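Long-range contacts in protein of Unknown Function (DUF1696) with Pleckstrin-homology Domains (PDB 3DCX), which is of unknown function but adopts a bacterial pleckstrin-homology fold and assembles as several copies in the crystal: residues G17-D22 / R43-D48; E24-A29 / V38-R43; M80-K85 / K97-G102. One frame throughout, in Å; residues are numbered along the deposited sequence. Where two conformers were deposited one is given.

Contact 1: residues G17-D22 / R43-D48; sequences GPIMGD and RLILID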
loop_
_atom_site.group_PDB
_atom_site.type_symbol
_atom_site.label_atom_id
_atom_site.label_comp_id
_atom_site.label_asym_id
_atom_site.label_seq_id
_atom_site.Cartn_x
_atom_site.Cartn_y
_atom_site.Cartn_z
ATOM N N GLY A 17 9.083 -10.029 26.062
ATOM C CA GLY A 17 8.545 -8.799 26.602
ATOM C C GLY A 17 9.271 -7.533 26.192
ATOM O O GLY A 17 8.629 -6.568 25.802
ATOM N N PRO A 18 10.616 -7.510 26.309
ATOM C CA PRO A 18 11.364 -6.314 25.933
ATOM C C PRO A 18 11.211 -5.814 24.488
ATOM O O PRO A 18 11.447 -4.642 24.264
ATOM C CB PRO A 18 12.815 -6.730 26.189
ATOM C CG PRO A 18 12.717 -7.755 27.239
ATOM C CD PRO A 18 11.513 -8.535 26.865
ATOM N N ILE A 19 10.861 -6.673 23.527
ATOM C CA ILE A 19 10.685 -6.250 22.106
ATOM C C ILE A 19 9.198 -6.234 21.693
ATOM O O ILE A 19 8.841 -5.923 20.554
ATOM C CB ILE A 19 11.575 -7.068 21.139
ATOM C CG1 ILE A 19 11.328 -8.571 21.160
ATOM C CG2 ILE A 19 13.077 -6.892 21.533
ATOM C CD1 ILE A 19 10.039 -9.075 20.511
HETATM N N MSE A 20 8.334 -6.560 22.639
HETATM C CA MSE A 20 6.896 -6.535 22.423
HETATM C C MSE A 20 6.331 -5.141 22.622
HETATM O O MSE A 20 6.874 -4.338 23.402
HETATM C CB MSE A 20 6.210 -7.520 23.371
HETATM C CG MSE A 20 6.338 -8.966 22.913
HETATM SE SE MSE A 20 5.624 -10.193 24.237
HETATM C CE MSE A 20 3.668 -9.742 24.056
ATOM N N GLY A 21 5.229 -4.851 21.933
ATOM C CA GLY A 21 4.504 -3.598 22.139
ATOM C C GLY A 21 3.860 -3.575 23.518
ATOM O O GLY A 21 3.575 -4.631 24.080
ATOM N N ASP A 22 3.618 -2.375 24.050
ATOM C CA ASP A 22 3.004 -2.187 25.368
ATOM C C ASP A 22 1.669 -2.939 25.505
ATOM O O ASP A 22 1.408 -3.535 26.535
ATOM C CB ASP A 22 2.738 -0.700 25.671
ATOM C CG ASP A 22 4.011 0.140 25.806
ATOM O OD1 ASP A 22 5.120 -0.405 25.954
ATOM O OD2 ASP A 22 3.880 1.387 25.737
ATOM N N ARG A 43 0.921 -9.265 15.230
ATOM C CA ARG A 43 1.864 -9.704 14.199
ATOM C C ARG A 43 2.232 -11.157 14.359
ATOM O O ARG A 43 2.025 -11.755 15.402
ATOM C CB ARG A 43 3.167 -8.874 14.283
ATOM C CG ARG A 43 3.815 -8.938 15.663
ATOM C CD ARG A 43 5.242 -8.367 15.754
ATOM N NE ARG A 43 5.474 -7.933 17.143
ATOM C CZ ARG A 43 6.560 -7.317 17.592
ATOM N NH1 ARG A 43 7.606 -7.073 16.799
ATOM N NH2 ARG A 43 6.613 -6.939 18.865
ATOM N N LEU A 44 2.852 -11.706 13.325
ATOM C CA LEU A 44 3.649 -12.900 13.482
ATOM C C LEU A 44 5.077 -12.448 13.742
ATOM O O LEU A 44 5.539 -11.460 13.150
ATOM C CB LEU A 44 3.621 -13.751 12.233
ATOM C CG LEU A 44 2.264 -13.974 11.568
ATOM C CD1 LEU A 44 2.501 -14.665 10.227
ATOM C CD2 LEU A 44 1.318 -14.772 12.445
ATOM N N ILE A 45 5.759 -13.161 14.636
ATOM C CA ILE A 45 7.195 -13.057 14.818
ATOM C C ILE A 45 7.814 -14.384 14.363
ATOM O O ILE A 45 7.477 -15.473 14.870
ATOM C CB ILE A 45 7.586 -12.700 16.265
ATOM C CG1 ILE A 45 6.830 -11.457 16.727
ATOM C CG2 ILE A 45 9.136 -12.424 16.373
ATOM C CD1 ILE A 45 6.953 -11.169 18.251
ATOM N N LEU A 46 8.682 -14.307 13.360
ATOM C CA LEU A 46 9.346 -15.484 12.864
ATOM C C LEU A 46 10.788 -15.405 13.339
ATOM O O LEU A 46 11.529 -14.500 12.959
ATOM C CB LEU A 46 9.256 -15.587 11.336
ATOM C CG LEU A 46 7.928 -15.280 10.629
ATOM C CD1 LEU A 46 7.977 -15.866 9.238
ATOM C CD2 LEU A 46 6.728 -15.803 11.384
ATOM N N ILE A 47 11.148 -16.330 14.219
ATOM C CA ILE A 47 12.488 -16.398 14.807
ATOM C C ILE A 47 13.292 -17.523 14.166
ATOM O O ILE A 47 13.024 -18.705 14.415
ATOM C CB ILE A 47 12.409 -16.631 16.320
ATOM C CG1 ILE A 47 11.568 -15.524 16.981
ATOM C CG2 ILE A 47 13.836 -16.716 16.914
ATOM C CD1 ILE A 47 11.367 -15.666 18.482
ATOM N N ASP A 48 14.253 -17.159 13.324
ATOM C CA ASP A 48 15.045 -18.133 12.620
ATOM C C ASP A 48 16.486 -18.041 13.138
ATOM O O ASP A 48 17.057 -16.951 13.242
ATOM C CB ASP A 48 14.942 -17.905 11.100
ATOM C CG ASP A 48 13.475 -17.944 10.568
ATOM O OD1 ASP A 48 12.617 -18.684 11.108
ATOM O OD2 ASP A 48 13.181 -17.211 9.591
HETATM O O HOH W 1 9.620 -5.422 18.095
#
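R43 reaches out from strand 43-50 and lays one edge of its guanidinium against the backbone turn at I19 and M20. R43 NH2 donates to I19 O at 3.0 Å, with an N-H...O angle of 158°; the acceptor lies almost in the guanidinium plane, whereas the nitrogen is tilted 26° from the plane of the carbonyl. R43 NH2 also sits 3.6 Å from M20 CA, which approaches along that edge too. Water 1 doubles the link: it donates to I19 O at 2.6 Å and accepts from R43 NH1 at 2.9 Å, making a small ring of direct and water-mediated bonds round a single carbonyl oxygen. The chain is extended from CG to NE, and this is what carries the planar group across a gap where the nearest CA atoms, those of M20 and I45, are still 10.0 Å apart.

Apolar contact is sparse by comparison. I45 CD1 lies 3.7 Å above one face of the R43 guanidinium, displaced toward its rim, and is 4.4 Å from I19 CD1, so the two isoleucines meet by their terminal methyls just beside the polar link. The remaining bonds of R43 fix the rotation of its head: E24, its strongest polar partner, forms a salt bridge, and S61 OG is bonded to NH1. Q109 of the second subunit packs on I19, and its L117 packs on R43.

With only 134 Å² buried, the evidence points to a polar tie and not to a packed interface: a mostly buried arginine, whose charge is probably balanced by E24, holds the loop after helix 9-16 to the sheet by giving its backbone carbonyl a charged donor and a water.

Contact 2: residues E24-A29 / V38-R43; sequences EQLALA and VFTNKR
E24 and R43 meet in a side-on salt bridge, two nitrogens gripping two oxygens. R43 NH2 donates to E24 OE1 at 2.8 Å and R43 NE to E24 OE2 at 2.9 Å, both on syn lone pairs, and the carboxylate and guanidinium planes are only 8° apart. The anti lone pair of E24 OE2 takes a third bond, from T40 OG1 at 2.6 Å. With CG anti to the backbone N (chi1 -169°) and the chain extended, the E24 carboxylate reaches the turn leading into R43. There T40 OG1 accepts from the backbone N of K42 and of R43, an ST turn and an ST motif that direct its proton to the glutamate. Were the glutamate replaced by an alanine, the buried R43 guanidinium would probably lose its balancing charge and T40 OG1 the carboxylate oxygen it donates to.

Other polar bonds involve the main chain. N41 OD1 accepts from Q25 N at 2.9 Å, the donor standing above the amide plane, while N41 N returns a bond to Q25 O. F39 O accepts from both A27 N (2.8 Å) and L28 N (3.2 Å), and F39 N donates to L28 O.

Apolar contacts fall on two faces. L26 CD2 rests over the neighbouring methyls T40 CG2 (3.7 Å) and V38 CG1, with A29 CB against V38 CG2 on the same side; L12 of helix 9-16 covers L26 and A29. Across the sheet, L28 CB meets F39 CD1 at 4.0 Å, and I112 of helix 105-116 packs on F39.

Strands 26-29 and 38-40 run 162° apart in direction, and A27 and L28 both face F39: an antiparallel beta hairpin interrupted by a classic beta bulge, within the first sheet of the PH fold.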
loop_
_atom_site.group_PDB
_atom_site.type_symbol
_atom_site.label_atom_id
_atom_site.label_comp_id
_atom_site.label_asym_id
_atom_site.label_seq_id
_atom_site.Cartn_x
_atom_site.Cartn_y
_atom_site.Cartn_z
ATOM N N GLU A 24 0.645 -5.519 23.472
ATOM C CA GLU A 24 0.725 -6.732 22.697
ATOM C C GLU A 24 0.616 -7.953 23.594
ATOM O O GLU A 24 1.173 -7.992 24.695
ATOM C CB GLU A 24 2.045 -6.785 21.932
ATOM C CG GLU A 24 2.091 -7.901 20.887
ATOM C CD GLU A 24 3.270 -7.766 19.965
ATOM O OE1 GLU A 24 4.280 -7.115 20.364
ATOM O OE2 GLU A 24 3.203 -8.326 18.847
ATOM N N GLN A 25 -0.094 -8.956 23.095
ATOM C CA GLN A 25 -0.262 -10.225 23.792
ATOM C C GLN A 25 0.039 -11.381 22.867
ATOM O O GLN A 25 -0.218 -11.327 21.667
ATOM C CB GLN A 25 -1.679 -10.351 24.316
ATOM C CG GLN A 25 -1.978 -9.394 25.436
ATOM C CD GLN A 25 -3.337 -9.645 26.017
ATOM O OE1 GLN A 25 -4.271 -8.885 25.761
ATOM N NE2 GLN A 25 -3.477 -10.747 26.768
ATOM N N LEU A 26 0.571 -12.450 23.452
ATOM C CA LEU A 26 0.850 -13.669 22.710
ATOM C C LEU A 26 -0.395 -14.532 22.608
ATOM O O LEU A 26 -1.145 -14.660 23.572
ATOM C CB LEU A 26 1.981 -14.441 23.383
ATOM C CG LEU A 26 3.315 -13.697 23.482
ATOM C CD1 LEU A 26 4.297 -14.668 24.046
ATOM C CD2 LEU A 26 3.814 -13.166 22.163
ATOM N N ALA A 27 -0.649 -15.093 21.434
ATOM C CA ALA A 27 -1.832 -15.949 21.247
ATOM C C ALA A 27 -1.436 -17.417 21.131
ATOM O O ALA A 27 -2.123 -18.315 21.632
ATOM C CB ALA A 27 -2.676 -15.500 19.994
ATOM N N LEU A 28 -0.322 -17.656 20.463
ATOM C CA LEU A 28 0.039 -18.996 20.067
ATOM C C LEU A 28 1.486 -19.016 19.610
ATOM O O LEU A 28 1.939 -18.098 18.923
ATOM C CB LEU A 28 -0.872 -19.403 18.920
ATOM C CG LEU A 28 -0.980 -20.838 18.452
ATOM C CD1 LEU A 28 -1.280 -21.826 19.613
ATOM C CD2 LEU A 28 -2.076 -20.848 17.398
ATOM N N ALA A 29 2.211 -20.075 19.959
ATOM C CA ALA A 29 3.552 -20.206 19.482
ATOM C C ALA A 29 4.009 -21.637 19.305
ATOM O O ALA A 29 3.752 -22.490 20.141
ATOM C CB ALA A 29 4.526 -19.445 20.388
ATOM N N VAL A 38 5.633 -17.318 16.043
ATOM C CA VAL A 38 4.879 -16.762 17.161
ATOM C C VAL A 38 3.718 -15.938 16.626
ATOM O O VAL A 38 3.909 -15.114 15.733
ATOM C CB VAL A 38 5.794 -15.936 18.062
ATOM C CG1 VAL A 38 5.013 -15.327 19.256
ATOM C CG2 VAL A 38 6.937 -16.817 18.540
ATOM N N PHE A 39 2.523 -16.229 17.116
ATOM C CA PHE A 39 1.342 -15.416 16.812
ATOM C C PHE A 39 1.063 -14.520 17.978
ATOM O O PHE A 39 0.765 -15.000 19.072
ATOM C CB PHE A 39 0.097 -16.270 16.582
ATOM C CG PHE A 39 0.197 -17.187 15.426
ATOM C CD1 PHE A 39 0.931 -18.377 15.523
ATOM C CD2 PHE A 39 -0.464 -16.896 14.240
ATOM C CE1 PHE A 39 1.021 -19.244 14.437
ATOM C CE2 PHE A 39 -0.383 -17.756 13.144
ATOM C CZ PHE A 39 0.350 -18.923 13.240
ATOM N N THR A 40 1.155 -13.216 17.761
ATOM C CA THR A 40 0.682 -12.268 18.750
ATOM C C THR A 40 -0.700 -11.743 18.322
ATOM O O THR A 40 -1.274 -12.200 17.333
ATOM C CB THR A 40 1.688 -11.155 18.976
ATOM O OG1 THR A 40 1.437 -10.059 18.066
ATOM C CG2 THR A 40 3.120 -11.702 18.862
ATOM N N ASN A 41 -1.265 -10.817 19.080
ATOM C CA ASN A 41 -2.485 -10.158 18.605
ATOM C C ASN A 41 -2.251 -9.045 17.549
ATOM O O ASN A 41 -3.206 -8.462 17.059
ATOM C CB ASN A 41 -3.345 -9.648 19.767
ATOM C CG ASN A 41 -2.670 -8.617 20.598
ATOM O OD1 ASN A 41 -1.448 -8.447 20.572
ATOM N ND2 ASN A 41 -3.467 -7.911 21.370
ATOM N N LYS A 42 -0.994 -8.768 17.213
ATOM C CA LYS A 42 -0.604 -7.689 16.287
ATOM C C LYS A 42 0.228 -8.150 15.085
ATOM O O LYS A 42 0.288 -7.469 14.062
ATOM C CB LYS A 42 0.238 -6.677 17.034
ATOM C CG LYS A 42 -0.370 -6.116 18.286
ATOM C CD LYS A 42 -1.376 -5.066 17.997
ATOM C CE LYS A 42 -1.742 -4.320 19.266
ATOM N NZ LYS A 42 -3.159 -3.944 19.213
ATOM N N ARG A 43 0.921 -9.265 15.230
ATOM C CA ARG A 43 1.864 -9.704 14.199
ATOM C C ARG A 43 2.232 -11.157 14.359
ATOM O O ARG A 43 2.025 -11.755 15.402
ATOM C CB ARG A 43 3.167 -8.874 14.283
ATOM C CG ARG A 43 3.815 -8.938 15.663
ATOM C CD ARG A 43 5.242 -8.367 15.754
ATOM N NE ARG A 43 5.474 -7.933 17.143
ATOM C CZ ARG A 43 6.560 -7.317 17.592
ATOM N NH1 ARG A 43 7.606 -7.073 16.799
ATOM N NH2 ARG A 43 6.613 -6.939 18.865
#

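Contact 3: residues M80-K85 / K97-G102; sequences MDAELK and KELKKG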
loop_
_atom_site.group_PDB
_atom_site.type_symbol
_atom_site.label_atom_id
_atom_site.label_comp_id
_atom_site.label_asym_id
_atom_site.label_seq_id
_atom_site.Cartn_x
_atom_site.Cartn_y
_atom_site.Cartn_z
HETATM N N MSE A 80 1.927 -36.578 4.379
HETATM C CA MSE A 80 2.155 -35.166 4.048
HETATM C C MSE A 80 1.402 -34.225 4.993
HETATM O O MSE A 80 0.397 -34.602 5.592
HETATM C CB MSE A 80 1.699 -34.890 2.613
HETATM C CG MSE A 80 2.488 -35.649 1.548
HETATM SE SE MSE A 80 4.268 -34.889 1.304
HETATM C CE MSE A 80 3.711 -33.127 0.518
ATOM N N ASP A 81 1.881 -32.986 5.078
ATOM C CA ASP A 81 1.249 -31.945 5.899
ATOM C C ASP A 81 0.520 -30.922 5.040
ATOM O O ASP A 81 0.864 -30.724 3.870
ATOM C CB ASP A 81 2.319 -31.238 6.727
ATOM C CG ASP A 81 2.999 -32.172 7.702
ATOM O OD1 ASP A 81 2.275 -33.038 8.267
ATOM O OD2 ASP A 81 4.241 -32.048 7.899
ATOM N N ALA A 82 -0.486 -30.277 5.626
ATOM C CA ALA A 82 -1.163 -29.147 4.967
ATOM C C ALA A 82 -0.168 -28.010 4.855
ATOM O O ALA A 82 0.788 -27.940 5.628
ATOM C CB ALA A 82 -2.416 -28.690 5.750
ATOM N N GLU A 83 -0.393 -27.132 3.880
ATOM C CA GLU A 83 0.530 -26.037 3.585
ATOM C C GLU A 83 -0.163 -24.700 3.759
ATOM O O GLU A 83 -1.287 -24.530 3.294
ATOM C CB GLU A 83 1.003 -26.167 2.149
ATOM C CG GLU A 83 2.372 -25.623 1.900
ATOM C CD GLU A 83 2.811 -25.879 0.478
ATOM O OE1 GLU A 83 2.292 -25.194 -0.435
ATOM O OE2 GLU A 83 3.668 -26.759 0.287
ATOM N N LEU A 84 0.502 -23.771 4.439
ATOM C CA LEU A 84 0.023 -22.391 4.567
ATOM C C LEU A 84 0.898 -21.495 3.689
ATOM O O LEU A 84 2.122 -21.535 3.791
ATOM C CB LEU A 84 0.087 -21.920 6.027
ATOM C CG LEU A 84 -0.243 -20.466 6.420
ATOM C CD1 LEU A 84 -1.741 -20.204 6.277
ATOM C CD2 LEU A 84 0.207 -20.168 7.847
ATOM N N LYS A 85 0.259 -20.734 2.801
ATOM C CA LYS A 85 0.912 -19.709 2.011
ATOM C C LYS A 85 0.428 -18.341 2.520
ATOM O O LYS A 85 -0.788 -18.104 2.664
ATOM C CB LYS A 85 0.559 -19.852 0.538
ATOM C CG LYS A 85 0.868 -21.223 -0.071
ATOM C CD LYS A 85 0.672 -21.176 -1.589
ATOM C CE LYS A 85 1.420 -22.305 -2.277
ATOM N NZ LYS A 85 0.926 -22.491 -3.667
ATOM N N LYS A 97 4.684 -22.290 4.605
ATOM C CA LYS A 97 4.988 -22.992 5.853
ATOM C C LYS A 97 4.185 -24.289 5.945
ATOM O O LYS A 97 2.991 -24.319 5.628
ATOM C CB LYS A 97 4.744 -22.071 7.050
ATOM C CG LYS A 97 5.735 -20.898 7.157
ATOM C CD LYS A 97 7.155 -21.321 7.584
ATOM C CE LYS A 97 7.444 -20.936 9.042
ATOM N NZ LYS A 97 8.830 -21.229 9.552
ATOM N N GLU A 98 4.870 -25.377 6.307
ATOM C CA GLU A 98 4.196 -26.653 6.544
ATOM C C GLU A 98 3.486 -26.583 7.861
ATOM O O GLU A 98 4.082 -26.180 8.867
ATOM C CB GLU A 98 5.181 -27.827 6.601
ATOM C CG GLU A 98 5.338 -28.580 5.301
ATOM C CD GLU A 98 6.394 -29.676 5.416
ATOM O OE1 GLU A 98 6.323 -30.492 6.381
ATOM O OE2 GLU A 98 7.301 -29.697 4.548
ATOM N N LEU A 99 2.208 -26.954 7.850
ATOM C CA LEU A 99 1.437 -27.039 9.065
ATOM C C LEU A 99 1.700 -28.418 9.658
ATOM O O LEU A 99 0.902 -29.339 9.497
ATOM C CB LEU A 99 -0.050 -26.785 8.782
ATOM C CG LEU A 99 -0.376 -25.364 8.277
ATOM C CD1 LEU A 99 -1.855 -25.152 7.976
ATOM C CD2 LEU A 99 0.148 -24.275 9.236
ATOM N N LYS A 100 2.843 -28.530 10.335
ATOM C CA LYS A 100 3.365 -29.825 10.793
ATOM C C LYS A 100 2.463 -30.484 11.818
ATOM O O LYS A 100 1.701 -29.810 12.521
ATOM C CB LYS A 100 4.768 -29.670 11.367
ATOM C CG LYS A 100 5.734 -29.133 10.353
ATOM C CD LYS A 100 7.081 -28.813 10.933
ATOM C CE LYS A 100 8.012 -28.381 9.818
ATOM N NZ LYS A 100 8.072 -29.429 8.749
ATOM N N LYS A 101 2.535 -31.814 11.868
ATOM C CA LYS A 101 1.836 -32.586 12.895
ATOM C C LYS A 101 2.239 -32.060 14.280
ATOM O O LYS A 101 3.421 -31.809 14.566
ATOM C CB LYS A 101 2.109 -34.084 12.746
ATOM C CG LYS A 101 1.387 -34.677 11.539
ATOM C CD LYS A 101 1.834 -36.088 11.241
ATOM C CE LYS A 101 1.227 -36.591 9.938
ATOM N NZ LYS A 101 1.657 -35.760 8.768
ATOM N N GLY A 102 1.226 -31.852 15.111
ATOM C CA GLY A 102 1.392 -31.120 16.348
ATOM C C GLY A 102 0.839 -29.696 16.321
ATOM O O GLY A 102 0.672 -29.082 17.382
HETATM O O HOH W 2 4.469 -32.997 10.321
HETATM O O HOH W 3 -1.169 -30.901 8.296
#
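Strands 82-85 and 97-99 run antiparallel, their directions 141° apart and their axes approaching to 4.6 Å, with L84 and K97 as a hydrogen-bonded pair whose two N-to-O distances, L84 N to K97 O and K97 N to L84 O, are both 2.8 Å. E83 and E98 form the adjacent non-hydrogen-bonded pair. L99 N still donates to A82 O, but on the return side water 3 bridges A82 N and L99 O, where L99 centres an inverse gamma turn.

Beyond this, D81 ties the two diverging segments together. K101 NZ donates to D81 OD1 at 2.8 Å in a salt bridge, on the syn side and 26° out of the carboxylate plane; a bend at chi4 (62°) brings the ammonium there, and F78 O is a further acceptor. D81 OD2 takes a bond from water 2 at 2.6 Å, and this water accepts from K101 N. The same D81 OD2 stands only 3.0 Å from E98 OE1, two acceptors side by side. G1 N, hydrogen-bonded to E98 OE1 and weakly to D81 OD2, probably eases their repulsion, as does K100 NZ, which bonds G1 O and, weakly, E98 OE1.

The apolar side rests on L99. Its CD2 touches L84 CB at 4.0 Å and its CD1 meets A82 CB at 4.2 Å.

The hairpin thus packs its leucine face against helix 105-116, with I112 on L84 and V105 and I108 on L99, while V72 of strand 67-73 touches both leucines and strand 82-88 lies between its two neighbours in the sheet.

How the contacts relate
Contacts 1 and 2 form one continuous region: their centres are 8 Å apart, they share R43, and contact 2 is nested inside the loop closed by contact 1. The join is direct, through I45 O and V38 N at 2.9 Å, a probable hydrogen bond, and M20 CE against L26 CD2; both also touch the second subunit. Contact 3 belongs to the other sheet, on the opposite side of the chain's centre, about 22 Å from contact 1 and 19 Å from contact 2 between centres. Helix 105-116 packs on both contact 2 and contact 3. MPD, probably from the crystallisation liquor, is bound about 4 Å from the side chain of F39, and MPD is also found about 3 Å from that of L99.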